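PDB 1M6E: salicylate carboxymethyltransferase from Clarkia breweri, which catalyses transfer of a methyl group from S-adenosyl-L-methionine to the carboxyl group of salicylate, giving the volatile ester methyl salicylate. Local coordinates for residues V3-H8 and D98-D103; H8-A13 and R309-P314; K246-N251 and D318-A323. One frame throughout, in Å; residues are numbered along the deposited sequence.

Contact 1. Residues V3-H8 and D98-D103; sequences VRQVLH and DLPGND. With SAH (S-adenosyl-L-homocysteine), chain C.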
loop_
_atom_site.group_PDB
_atom_site.type_symbol
_atom_site.label_atom_id
_atom_site.label_comp_id
_atom_site.label_asym_id
_atom_site.label_seq_id
_atom_site.Cartn_x
_atom_site.Cartn_y
_atom_site.Cartn_z
ATOM N N VAL A 3 2.260 -2.987 -21.721
ATOM C CA VAL A 3 2.636 -3.690 -20.488
ATOM C C VAL A 3 1.473 -3.767 -19.489
ATOM O O VAL A 3 1.268 -2.857 -18.682
ATOM C CB VAL A 3 3.883 -2.997 -19.834
ATOM C CG1 VAL A 3 3.663 -1.493 -19.734
ATOM C CG2 VAL A 3 4.173 -3.600 -18.463
ATOM N N ARG A 4 0.714 -4.859 -19.543
ATOM C CA ARG A 4 -0.447 -5.022 -18.669
ATOM C C ARG A 4 -0.191 -4.565 -17.264
ATOM O O ARG A 4 -1.037 -3.920 -16.643
ATOM C CB ARG A 4 -0.895 -6.471 -18.637
ATOM C CG ARG A 4 -1.270 -6.986 -20.007
ATOM C CD ARG A 4 -2.376 -6.138 -20.691
ATOM N NE ARG A 4 -1.878 -4.986 -21.456
ATOM C CZ ARG A 4 -2.644 -4.119 -22.125
ATOM N NH1 ARG A 4 -3.968 -4.248 -22.147
ATOM N NH2 ARG A 4 -2.081 -3.108 -22.769
ATOM N N GLN A 5 1.001 -4.882 -16.789
ATOM C CA GLN A 5 1.431 -4.592 -15.436
ATOM C C GLN A 5 1.356 -3.141 -15.014
ATOM O O GLN A 5 0.891 -2.822 -13.911
ATOM C CB GLN A 5 2.844 -5.100 -15.286
ATOM C CG GLN A 5 3.367 -5.120 -13.899
ATOM C CD GLN A 5 4.697 -5.802 -13.886
ATOM O OE1 GLN A 5 5.259 -6.085 -14.956
ATOM N NE2 GLN A 5 5.224 -6.079 -12.688
ATOM N N VAL A 6 1.845 -2.277 -15.896
ATOM C CA VAL A 6 1.864 -0.831 -15.696
ATOM C C VAL A 6 0.540 -0.234 -16.174
ATOM O O VAL A 6 0.080 0.770 -15.632
ATOM C CB VAL A 6 3.053 -0.171 -16.493
ATOM C CG1 VAL A 6 2.695 1.242 -16.933
ATOM C CG2 VAL A 6 4.318 -0.127 -15.628
ATOM N N LEU A 7 -0.080 -0.880 -17.162
ATOM C CA LEU A 7 -1.322 -0.390 -17.746
ATOM C C LEU A 7 -2.671 -0.662 -17.070
ATOM O O LEU A 7 -3.438 0.273 -16.825
ATOM C CB LEU A 7 -1.402 -0.845 -19.195
ATOM C CG LEU A 7 -2.409 -0.117 -20.092
ATOM C CD1 LEU A 7 -2.117 -0.495 -21.533
ATOM C CD2 LEU A 7 -3.859 -0.469 -19.731
ATOM N N HIS A 8 -3.001 -1.907 -16.760
ATOM C CA HIS A 8 -4.312 -2.068 -16.175
ATOM C C HIS A 8 -4.508 -2.239 -14.689
ATOM O O HIS A 8 -3.693 -2.825 -13.950
ATOM C CB HIS A 8 -5.098 -3.161 -16.895
ATOM C CG HIS A 8 -4.902 -4.535 -16.338
ATOM N ND1 HIS A 8 -5.784 -5.564 -16.595
ATOM C CD2 HIS A 8 -3.932 -5.053 -15.550
ATOM C CE1 HIS A 8 -5.368 -6.658 -15.981
ATOM N NE2 HIS A 8 -4.247 -6.374 -15.340
ATOM N N ASP A 98 -1.986 -6.658 -5.631
ATOM C CA ASP A 98 -2.483 -6.244 -6.891
ATOM C C ASP A 98 -1.365 -5.616 -7.638
ATOM O O ASP A 98 -0.266 -5.484 -7.088
ATOM C CB ASP A 98 -3.651 -5.303 -6.740
ATOM C CG ASP A 98 -4.505 -5.291 -7.974
ATOM O OD1 ASP A 98 -3.964 -4.873 -9.020
ATOM O OD2 ASP A 98 -5.681 -5.717 -7.916
ATOM N N LEU A 99 -1.619 -5.267 -8.900
ATOM C CA LEU A 99 -0.577 -4.670 -9.716
ATOM C C LEU A 99 -0.284 -3.306 -9.168
ATOM O O LEU A 99 -1.133 -2.714 -8.485
ATOM C CB LEU A 99 -1.009 -4.569 -11.179
ATOM C CG LEU A 99 -1.063 -5.927 -11.856
ATOM C CD1 LEU A 99 -1.506 -5.753 -13.258
ATOM C CD2 LEU A 99 0.291 -6.576 -11.795
ATOM N N PRO A 100 0.932 -2.791 -9.435
ATOM C CA PRO A 100 1.274 -1.451 -8.928
ATOM C C PRO A 100 0.266 -0.533 -9.595
ATOM O O PRO A 100 -0.201 -0.797 -10.718
ATOM C CB PRO A 100 2.689 -1.210 -9.449
ATOM C CG PRO A 100 3.150 -2.588 -10.016
ATOM C CD PRO A 100 1.889 -3.240 -10.464
ATOM N N GLY A 101 -0.117 0.539 -8.950
ATOM C CA GLY A 101 -1.087 1.333 -9.675
ATOM C C GLY A 101 -2.532 0.859 -9.603
ATOM O O GLY A 101 -3.314 1.060 -10.509
ATOM N N ASN A 102 -2.857 0.172 -8.522
ATOM C CA ASN A 102 -4.213 -0.243 -8.236
ATOM C C ASN A 102 -4.502 0.854 -7.190
ATOM O O ASN A 102 -3.640 1.686 -6.941
ATOM C CB ASN A 102 -4.219 -1.626 -7.593
ATOM C CG ASN A 102 -5.488 -1.889 -6.793
ATOM O OD1 ASN A 102 -6.618 -1.700 -7.314
ATOM N ND2 ASN A 102 -5.322 -2.319 -5.524
ATOM N N ASP A 103 -5.671 0.898 -6.573
ATOM C CA ASP A 103 -5.875 1.951 -5.590
ATOM C C ASP A 103 -5.634 1.494 -4.170
ATOM O O ASP A 103 -6.578 1.260 -3.404
ATOM C CB ASP A 103 -7.272 2.522 -5.695
ATOM C CG ASP A 103 -7.289 3.998 -5.429
ATOM O OD1 ASP A 103 -6.356 4.469 -4.731
ATOM O OD2 ASP A 103 -8.225 4.677 -5.911
HETATM N N SAH C . -10.982 -9.768 -6.368
HETATM C CA SAH C . -12.085 -8.718 -6.566
HETATM C CB SAH C . -11.962 -7.917 -7.876
HETATM C CG SAH C . -10.804 -8.222 -8.729
HETATM S SD SAH C . -10.627 -7.334 -10.315
HETATM C C SAH C . -13.495 -9.303 -6.635
HETATM O O SAH C . -13.669 -10.556 -6.551
HETATM O OXT SAH C . -14.425 -8.405 -6.784
HETATM C "C5'" SAH C . -9.079 -8.057 -10.742
HETATM C "C4'" SAH C . -7.752 -7.356 -10.207
HETATM O "O4'" SAH C . -6.734 -8.265 -10.735
HETATM C "C3'" SAH C . -7.419 -6.003 -10.942
HETATM O "O3'" SAH C . -7.424 -4.824 -9.950
HETATM C "C2'" SAH C . -6.060 -6.167 -11.459
HETATM O "O2'" SAH C . -5.136 -5.133 -11.414
HETATM C "C1'" SAH C . -5.646 -7.579 -10.817
HETATM N N9 SAH C . -4.621 -8.224 -11.606
HETATM C C8 SAH C . -4.555 -8.501 -12.954
HETATM N N7 SAH C . -3.448 -9.074 -13.324
HETATM C C5 SAH C . -2.751 -9.179 -12.144
HETATM C C6 SAH C . -1.473 -9.697 -11.832
HETATM N N6 SAH C . -0.698 -10.208 -12.789
HETATM N N1 SAH C . -1.009 -9.681 -10.523
HETATM C C2 SAH C . -1.820 -9.147 -9.554
HETATM N N3 SAH C . -3.059 -8.617 -9.751
HETATM C C4 SAH C . -3.465 -8.665 -11.076
#
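L99 meets H8 and the adenine of SAH at the ligand-binding edge of the Rossmann-type methyltransferase fold, where the loop after strand 91-98 faces the short helix 4-7 near the N terminus. The tight part lies around the L99 side chain, which is buried between protein and cofactor. Its two methyls divide the work: CD1 comes in at the imidazole edge, near the ring plane, with H8 CD2 and L99 CD1 3.4 Å apart, while CD2 lies over one face of the adenine, 3.6 Å from SAH C6. With CG anti to the carbonyl carbon (chi1 -71°), the branch point itself lies against the same adenine face, 3.7 Å from L99 CG to SAH C5. H8 in turn approaches the cofactor with NE2, 3.2 Å from SAH C8, and its ring packs edge-to-face with W151, a substrate-binding residue.

The other end is looser and more open. Q5 is extended, its chain crossing that of L99 at about a right angle; of its side chain the CG methylene makes the contact, 4.0 Å from Q5 CG to L99 CD2. Its backbone O rests 3.6 Å from P100 CD without a polar bond, and both residues are partly exposed. P100 also packs on F108 of the second subunit, which puts this side of the contact beside that subunit.

D98 ends the strand and supplies the acidic residue that in this fold holds the ribose diol, its carboxylate accepting from both hydroxyls. The more surely placed of the two bonds runs from SAH O2' to D98 OD1, at 2.7 Å.

Contact 2. Residues H8-A13 and R309-P314; sequences HMKGGA and RAVAEP. With SAH (S-adenosyl-L-homocysteine), chain C; SAL (2-hydroxybenzoic acid), chain D.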
loop_
_atom_site.group_PDB
_atom_site.type_symbol
_atom_site.label_atom_id
_atom_site.label_comp_id
_atom_site.label_asym_id
_atom_site.label_seq_id
_atom_site.Cartn_x
_atom_site.Cartn_y
_atom_site.Cartn_z
ATOM N N HIS A 8 -3.001 -1.907 -16.760
ATOM C CA HIS A 8 -4.312 -2.068 -16.175
ATOM C C HIS A 8 -4.508 -2.239 -14.689
ATOM O O HIS A 8 -3.693 -2.825 -13.950
ATOM C CB HIS A 8 -5.098 -3.161 -16.895
ATOM C CG HIS A 8 -4.902 -4.535 -16.338
ATOM N ND1 HIS A 8 -5.784 -5.564 -16.595
ATOM C CD2 HIS A 8 -3.932 -5.053 -15.550
ATOM C CE1 HIS A 8 -5.368 -6.658 -15.981
ATOM N NE2 HIS A 8 -4.247 -6.374 -15.340
ATOM N N MET A 9 -5.653 -1.697 -14.300
ATOM C CA MET A 9 -6.180 -1.683 -12.953
ATOM C C MET A 9 -7.657 -1.381 -13.218
ATOM O O MET A 9 -8.050 -1.234 -14.368
ATOM C CB MET A 9 -5.555 -0.554 -12.127
ATOM C CG MET A 9 -6.048 0.857 -12.482
ATOM S SD MET A 9 -5.090 1.655 -13.766
ATOM C CE MET A 9 -5.764 3.350 -13.690
ATOM N N LYS A 10 -8.461 -1.276 -12.165
ATOM C CA LYS A 10 -9.892 -1.010 -12.291
ATOM C C LYS A 10 -10.049 0.430 -11.903
ATOM O O LYS A 10 -9.147 0.958 -11.271
ATOM C CB LYS A 10 -10.666 -1.890 -11.318
ATOM C CG LYS A 10 -10.314 -3.367 -11.386
ATOM C CD LYS A 10 -11.168 -4.081 -12.362
ATOM C CE LYS A 10 -10.368 -5.092 -13.083
ATOM N NZ LYS A 10 -9.415 -4.248 -13.803
ATOM N N GLY A 11 -11.155 1.074 -12.300
ATOM C CA GLY A 11 -11.372 2.480 -11.969
ATOM C C GLY A 11 -11.250 2.675 -10.466
ATOM O O GLY A 11 -11.825 1.883 -9.710
ATOM N N GLY A 12 -10.517 3.713 -10.042
ATOM C CA GLY A 12 -10.283 4.027 -8.632
ATOM C C GLY A 12 -11.421 4.475 -7.725
ATOM O O GLY A 12 -12.027 5.522 -7.921
ATOM N N ALA A 13 -11.668 3.655 -6.705
ATOM C CA ALA A 13 -12.733 3.809 -5.700
ATOM C C ALA A 13 -13.148 5.200 -5.262
ATOM O O ALA A 13 -12.434 6.184 -5.481
ATOM C CB ALA A 13 -12.411 2.954 -4.441
ATOM N N ARG A 309 -17.139 -0.980 -17.509
ATOM C CA ARG A 309 -16.463 0.300 -17.722
ATOM C C ARG A 309 -15.388 0.491 -16.648
ATOM O O ARG A 309 -14.280 0.911 -16.938
ATOM C CB ARG A 309 -17.424 1.480 -17.641
ATOM C CG ARG A 309 -16.705 2.803 -17.851
ATOM C CD ARG A 309 -17.230 3.925 -16.971
ATOM N NE ARG A 309 -16.739 5.246 -17.378
ATOM C CZ ARG A 309 -17.133 5.891 -18.474
ATOM N NH1 ARG A 309 -18.025 5.336 -19.279
ATOM N NH2 ARG A 309 -16.646 7.095 -18.765
ATOM N N ALA A 310 -15.743 0.207 -15.404
ATOM C CA ALA A 310 -14.807 0.302 -14.314
ATOM C C ALA A 310 -13.753 -0.790 -14.511
ATOM O O ALA A 310 -12.654 -0.719 -13.978
ATOM C CB ALA A 310 -15.512 0.076 -13.051
ATOM N N VAL A 311 -14.078 -1.783 -15.317
ATOM C CA VAL A 311 -13.174 -2.901 -15.560
ATOM C C VAL A 311 -12.226 -2.682 -16.752
ATOM O O VAL A 311 -11.087 -3.155 -16.735
ATOM C CB VAL A 311 -14.021 -4.214 -15.784
ATOM C CG1 VAL A 311 -13.167 -5.344 -16.289
ATOM C CG2 VAL A 311 -14.722 -4.606 -14.493
ATOM N N ALA A 312 -12.680 -1.942 -17.764
ATOM C CA ALA A 312 -11.868 -1.753 -18.964
ATOM C C ALA A 312 -11.597 -0.325 -19.377
ATOM O O ALA A 312 -10.818 -0.082 -20.280
ATOM C CB ALA A 312 -12.517 -2.507 -20.143
ATOM N N GLU A 313 -12.236 0.635 -18.742
ATOM C CA GLU A 313 -11.998 2.014 -19.139
ATOM C C GLU A 313 -10.509 2.329 -19.267
ATOM O O GLU A 313 -10.126 3.076 -20.165
ATOM C CB GLU A 313 -12.639 2.990 -18.154
ATOM C CG GLU A 313 -12.809 4.393 -18.697
ATOM C CD GLU A 313 -12.417 5.461 -17.688
ATOM O OE1 GLU A 313 -12.687 6.649 -17.949
ATOM O OE2 GLU A 313 -11.827 5.125 -16.633
ATOM N N PRO A 314 -9.653 1.778 -18.367
ATOM C CA PRO A 314 -8.214 2.045 -18.442
ATOM C C PRO A 314 -7.491 1.397 -19.641
ATOM O O PRO A 314 -6.621 2.008 -20.255
ATOM C CB PRO A 314 -7.703 1.531 -17.099
ATOM C CG PRO A 314 -8.839 1.676 -16.217
ATOM C CD PRO A 314 -9.967 1.175 -17.060
HETATM N N SAH C . -10.982 -9.768 -6.368
HETATM C CA SAH C . -12.085 -8.718 -6.566
HETATM C CB SAH C . -11.962 -7.917 -7.876
HETATM C CG SAH C . -10.804 -8.222 -8.729
HETATM S SD SAH C . -10.627 -7.334 -10.315
HETATM C C SAH C . -13.495 -9.303 -6.635
HETATM O O SAH C . -13.669 -10.556 -6.551
HETATM O OXT SAH C . -14.425 -8.405 -6.784
HETATM C "C5'" SAH C . -9.079 -8.057 -10.742
HETATM C "C4'" SAH C . -7.752 -7.356 -10.207
HETATM O "O4'" SAH C . -6.734 -8.265 -10.735
HETATM C "C3'" SAH C . -7.419 -6.003 -10.942
HETATM O "O3'" SAH C . -7.424 -4.824 -9.950
HETATM C "C2'" SAH C . -6.060 -6.167 -11.459
HETATM O "O2'" SAH C . -5.136 -5.133 -11.414
HETATM C "C1'" SAH C . -5.646 -7.579 -10.817
HETATM N N9 SAH C . -4.621 -8.224 -11.606
HETATM C C8 SAH C . -4.555 -8.501 -12.954
HETATM N N7 SAH C . -3.448 -9.074 -13.324
HETATM C C5 SAH C . -2.751 -9.179 -12.144
HETATM C C6 SAH C . -1.473 -9.697 -11.832
HETATM N N6 SAH C . -0.698 -10.208 -12.789
HETATM N N1 SAH C . -1.009 -9.681 -10.523
HETATM C C2 SAH C . -1.820 -9.147 -9.554
HETATM N N3 SAH C . -3.059 -8.617 -9.751
HETATM C C4 SAH C . -3.465 -8.665 -11.076
HETATM C "C1'" SAL D . -13.084 -8.504 -14.552
HETATM O "O1'" SAL D . -13.528 -8.273 -13.416
HETATM O "O2'" SAL D . -11.752 -8.404 -14.721
HETATM C C1 SAL D . -14.055 -8.871 -15.659
HETATM C C2 SAL D . -13.657 -9.156 -17.045
HETATM C C3 SAL D . -14.661 -9.489 -17.983
HETATM C C4 SAL D . -16.041 -9.561 -17.666
HETATM C C5 SAL D . -16.479 -9.297 -16.357
HETATM C C6 SAL D . -15.440 -8.935 -15.306
HETATM O O2 SAL D . -12.374 -9.131 -17.519
#
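The carbonyl oxygen of A310 receives the loop 8-13: G11 N donates to A310 O at 2.9 Å, in the carbonyl plane and onto a lone pair, with an N-H...O angle of 161°. Beside it K10 makes a more bent CA-H...O contact with the same oxygen, 3.2 Å from K10 CA to A310 O. Helix 303-320, which lies beside the active site of this Rossmann-fold methyltransferase, offers this acceptor because of its own sequence. The residue one helical turn on is P314, whose nitrogen has no hydrogen to give; the helix kinks there, and G11 takes up the oxygen instead. With no side chain on G11, its backbone comes close to the helix.

The pyrrolidine of P314 packs against M9, on the other side of K10 in the sequence from G11. Its CG sits 3.5 Å from M9 O, and M9 bends back so that its SD comes 4.2 Å from P314 CB, a loose apolar contact.

K10 and V311 carry the contact into the ligand pockets. Bent at three successive torsions beyond CB, the K10 chain follows the ribose of SAH toward the sulfur, CE lying 3.6 Å from SAH SD; it is also flanked by Y18 and S61. Its aliphatic part thus passes between the cofactor and V311, while the ammonium end comes near V311 O without forming a bond. V311 points its CB away from the loop; CG2 still brushes K10 CD, and CG1 reaches salicylate. Anti to the backbone N (chi1 169°), CG1 stands over the face of the substrate where carboxyl group and ring join, with V311 CG1 3.6 Å from SAL C1'.

Contact 3. Residues K246-N251 and D318-A323; sequences KMDKFN and DHFGEA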
loop_
_atom_site.group_PDB
_atom_site.type_symbol
_atom_site.label_atom_id
_atom_site.label_comp_id
_atom_site.label_asym_id
_atom_site.label_seq_id
_atom_site.Cartn_x
_atom_site.Cartn_y
_atom_site.Cartn_z
ATOM N N LYS A 246 -6.489 0.913 -37.931
ATOM C CA LYS A 246 -5.080 0.659 -37.658
ATOM C C LYS A 246 -4.966 0.578 -36.136
ATOM O O LYS A 246 -4.202 -0.233 -35.610
ATOM C CB LYS A 246 -4.206 1.806 -38.197
ATOM C CG LYS A 246 -4.300 2.055 -39.711
ATOM C CD LYS A 246 -3.415 1.112 -40.530
ATOM C CE LYS A 246 -3.490 1.458 -42.025
ATOM N NZ LYS A 246 -2.559 0.675 -42.906
ATOM N N MET A 247 -5.741 1.418 -35.443
ATOM C CA MET A 247 -5.764 1.429 -33.981
ATOM C C MET A 247 -6.550 0.258 -33.428
ATOM O O MET A 247 -5.997 -0.521 -32.663
ATOM C CB MET A 247 -6.401 2.695 -33.459
ATOM C CG MET A 247 -5.547 3.913 -33.586
ATOM S SD MET A 247 -5.192 4.503 -31.948
ATOM C CE MET A 247 -6.663 5.527 -31.596
ATOM N N ASP A 248 -7.833 0.137 -33.803
ATOM C CA ASP A 248 -8.676 -0.970 -33.333
ATOM C C ASP A 248 -7.995 -2.273 -33.687
ATOM O O ASP A 248 -8.053 -3.219 -32.921
ATOM C CB ASP A 248 -10.100 -0.948 -33.953
ATOM C CG ASP A 248 -11.129 -1.871 -33.191
ATOM O OD1 ASP A 248 -11.163 -3.113 -33.370
ATOM O OD2 ASP A 248 -11.925 -1.346 -32.393
ATOM N N LYS A 249 -7.327 -2.340 -34.827
ATOM C CA LYS A 249 -6.670 -3.596 -35.168
ATOM C C LYS A 249 -5.461 -3.952 -34.291
ATOM O O LYS A 249 -4.743 -4.913 -34.555
ATOM C CB LYS A 249 -6.354 -3.641 -36.673
ATOM C CG LYS A 249 -7.602 -4.089 -37.495
ATOM C CD LYS A 249 -7.657 -3.551 -38.927
ATOM C CE LYS A 249 -9.064 -3.746 -39.520
ATOM N NZ LYS A 249 -9.356 -2.931 -40.756
ATOM N N PHE A 250 -5.272 -3.200 -33.213
ATOM C CA PHE A 250 -4.197 -3.480 -32.260
ATOM C C PHE A 250 -4.733 -3.700 -30.831
ATOM O O PHE A 250 -4.064 -4.345 -30.032
ATOM C CB PHE A 250 -3.136 -2.368 -32.274
ATOM C CG PHE A 250 -2.189 -2.453 -33.443
ATOM C CD1 PHE A 250 -1.559 -1.308 -33.938
ATOM C CD2 PHE A 250 -1.941 -3.677 -34.071
ATOM C CE1 PHE A 250 -0.697 -1.373 -35.051
ATOM C CE2 PHE A 250 -1.076 -3.759 -35.190
ATOM C CZ PHE A 250 -0.455 -2.597 -35.678
ATOM N N ASN A 251 -5.924 -3.186 -30.502
ATOM C CA ASN A 251 -6.470 -3.406 -29.169
ATOM C C ASN A 251 -6.876 -4.887 -29.033
ATOM O O ASN A 251 -7.388 -5.468 -29.986
ATOM C CB ASN A 251 -7.709 -2.523 -28.911
ATOM C CG ASN A 251 -8.168 -2.568 -27.419
ATOM O OD1 ASN A 251 -7.382 -2.296 -26.514
ATOM N ND2 ASN A 251 -9.420 -2.915 -27.177
ATOM N N ASP A 318 -6.170 4.003 -22.433
ATOM C CA ASP A 318 -4.751 3.964 -22.715
ATOM C C ASP A 318 -4.447 3.536 -24.141
ATOM O O ASP A 318 -3.345 3.744 -24.613
ATOM C CB ASP A 318 -4.035 3.028 -21.736
ATOM C CG ASP A 318 -2.515 3.004 -21.941
ATOM O OD1 ASP A 318 -2.015 2.072 -22.623
ATOM O OD2 ASP A 318 -1.828 3.927 -21.420
ATOM N N HIS A 319 -5.398 2.929 -24.839
ATOM C CA HIS A 319 -5.113 2.515 -26.207
ATOM C C HIS A 319 -5.781 3.413 -27.210
ATOM O O HIS A 319 -5.397 3.366 -28.371
ATOM C CB HIS A 319 -5.555 1.080 -26.471
ATOM C CG HIS A 319 -5.095 0.541 -27.792
ATOM N ND1 HIS A 319 -3.894 -0.119 -27.951
ATOM C CD2 HIS A 319 -5.675 0.560 -29.014
ATOM C CE1 HIS A 319 -3.756 -0.485 -29.213
ATOM N NE2 HIS A 319 -4.823 -0.085 -29.879
ATOM N N PHE A 320 -6.773 4.214 -26.782
ATOM C CA PHE A 320 -7.495 5.141 -27.688
ATOM C C PHE A 320 -7.647 6.596 -27.187
ATOM O O PHE A 320 -8.046 7.469 -27.961
ATOM C CB PHE A 320 -8.910 4.631 -28.016
ATOM C CG PHE A 320 -8.949 3.273 -28.645
ATOM C CD1 PHE A 320 -9.184 2.138 -27.868
ATOM C CD2 PHE A 320 -8.761 3.122 -30.018
ATOM C CE1 PHE A 320 -9.232 0.872 -28.440
ATOM C CE2 PHE A 320 -8.810 1.850 -30.614
ATOM C CZ PHE A 320 -9.047 0.725 -29.814
ATOM N N GLY A 321 -7.366 6.851 -25.909
ATOM C CA GLY A 321 -7.492 8.198 -25.362
ATOM C C GLY A 321 -8.888 8.582 -24.892
ATOM O O GLY A 321 -9.860 7.962 -25.293
ATOM N N GLU A 322 -8.998 9.620 -24.069
ATOM C CA GLU A 322 -10.294 10.046 -23.539
ATOM C C GLU A 322 -11.382 10.506 -24.509
ATOM O O GLU A 322 -12.575 10.338 -24.221
ATOM C CB GLU A 322 -10.099 11.162 -22.524
ATOM C CG GLU A 322 -9.212 10.793 -21.373
ATOM C CD GLU A 322 -9.448 11.661 -20.160
ATOM O OE1 GLU A 322 -9.359 12.903 -20.289
ATOM O OE2 GLU A 322 -9.721 11.097 -19.077
ATOM N N ALA A 323 -10.981 11.107 -25.632
ATOM C CA ALA A 323 -11.921 11.632 -26.634
ATOM C C ALA A 323 -13.048 10.649 -26.962
ATOM O O ALA A 323 -14.212 11.039 -27.108
ATOM C CB ALA A 323 -11.155 12.025 -27.914
#
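H319 and F320, neighbours at the end of helix 303-320, present their rings to the turn 246-251 in different ways. H319 points edge-on: NE2 donates to M247 O at 3.1 Å, and the oxygen lies almost in the imidazole plane. The donor stands 43° out of the carbonyl plane of M247, and F250 N reaches the same oxygen from the opposite face, so two bonds grip the oxygen, one from within the turn and one from the imidazole. Over one face of that ring sits N251 CB, a CH-pi contact 4.0 Å from the H319 centroid, while F250 CB touches its edge.

F320 lies deeper. M247 slides past it in the opposite direction, its bent chain bringing CE to 3.6 Å from F320 CD2, with the sulfur in an oblique Met-aromatic contact. N251 crosses F320 at about a right angle, amide and ring planes 68° apart, its CB 3.6 Å from F320 CZ. Backbone N of D248 meets the ring edge.

The two rings pack on a turn whose D248, F250 and N251 are, by similarity, magnesium-binding positions, consistent with the metal site of SABATH relatives.

How the contacts relate
Contacts 1 and 2 are both buried and share H8, where 3-8 runs into 8-13, and both touch SAH: the N-terminal segment is held first against the loop after strand 91-98, on the Rossmann side, and then against helix 303-320. The first is apolar between its protein segments, with polarity directed at the ribose; the second has a backbone bond across it and reaches salicylate as well. Contact 3 lies farther out, its centre about 23 Å from the centre of the chain, and is only partly buried. It uses the end of the same helix 303-320 that serves contact 2, but replaces ligand-lining aliphatic chains with aromatic rings and a histidine-to-carbonyl bond.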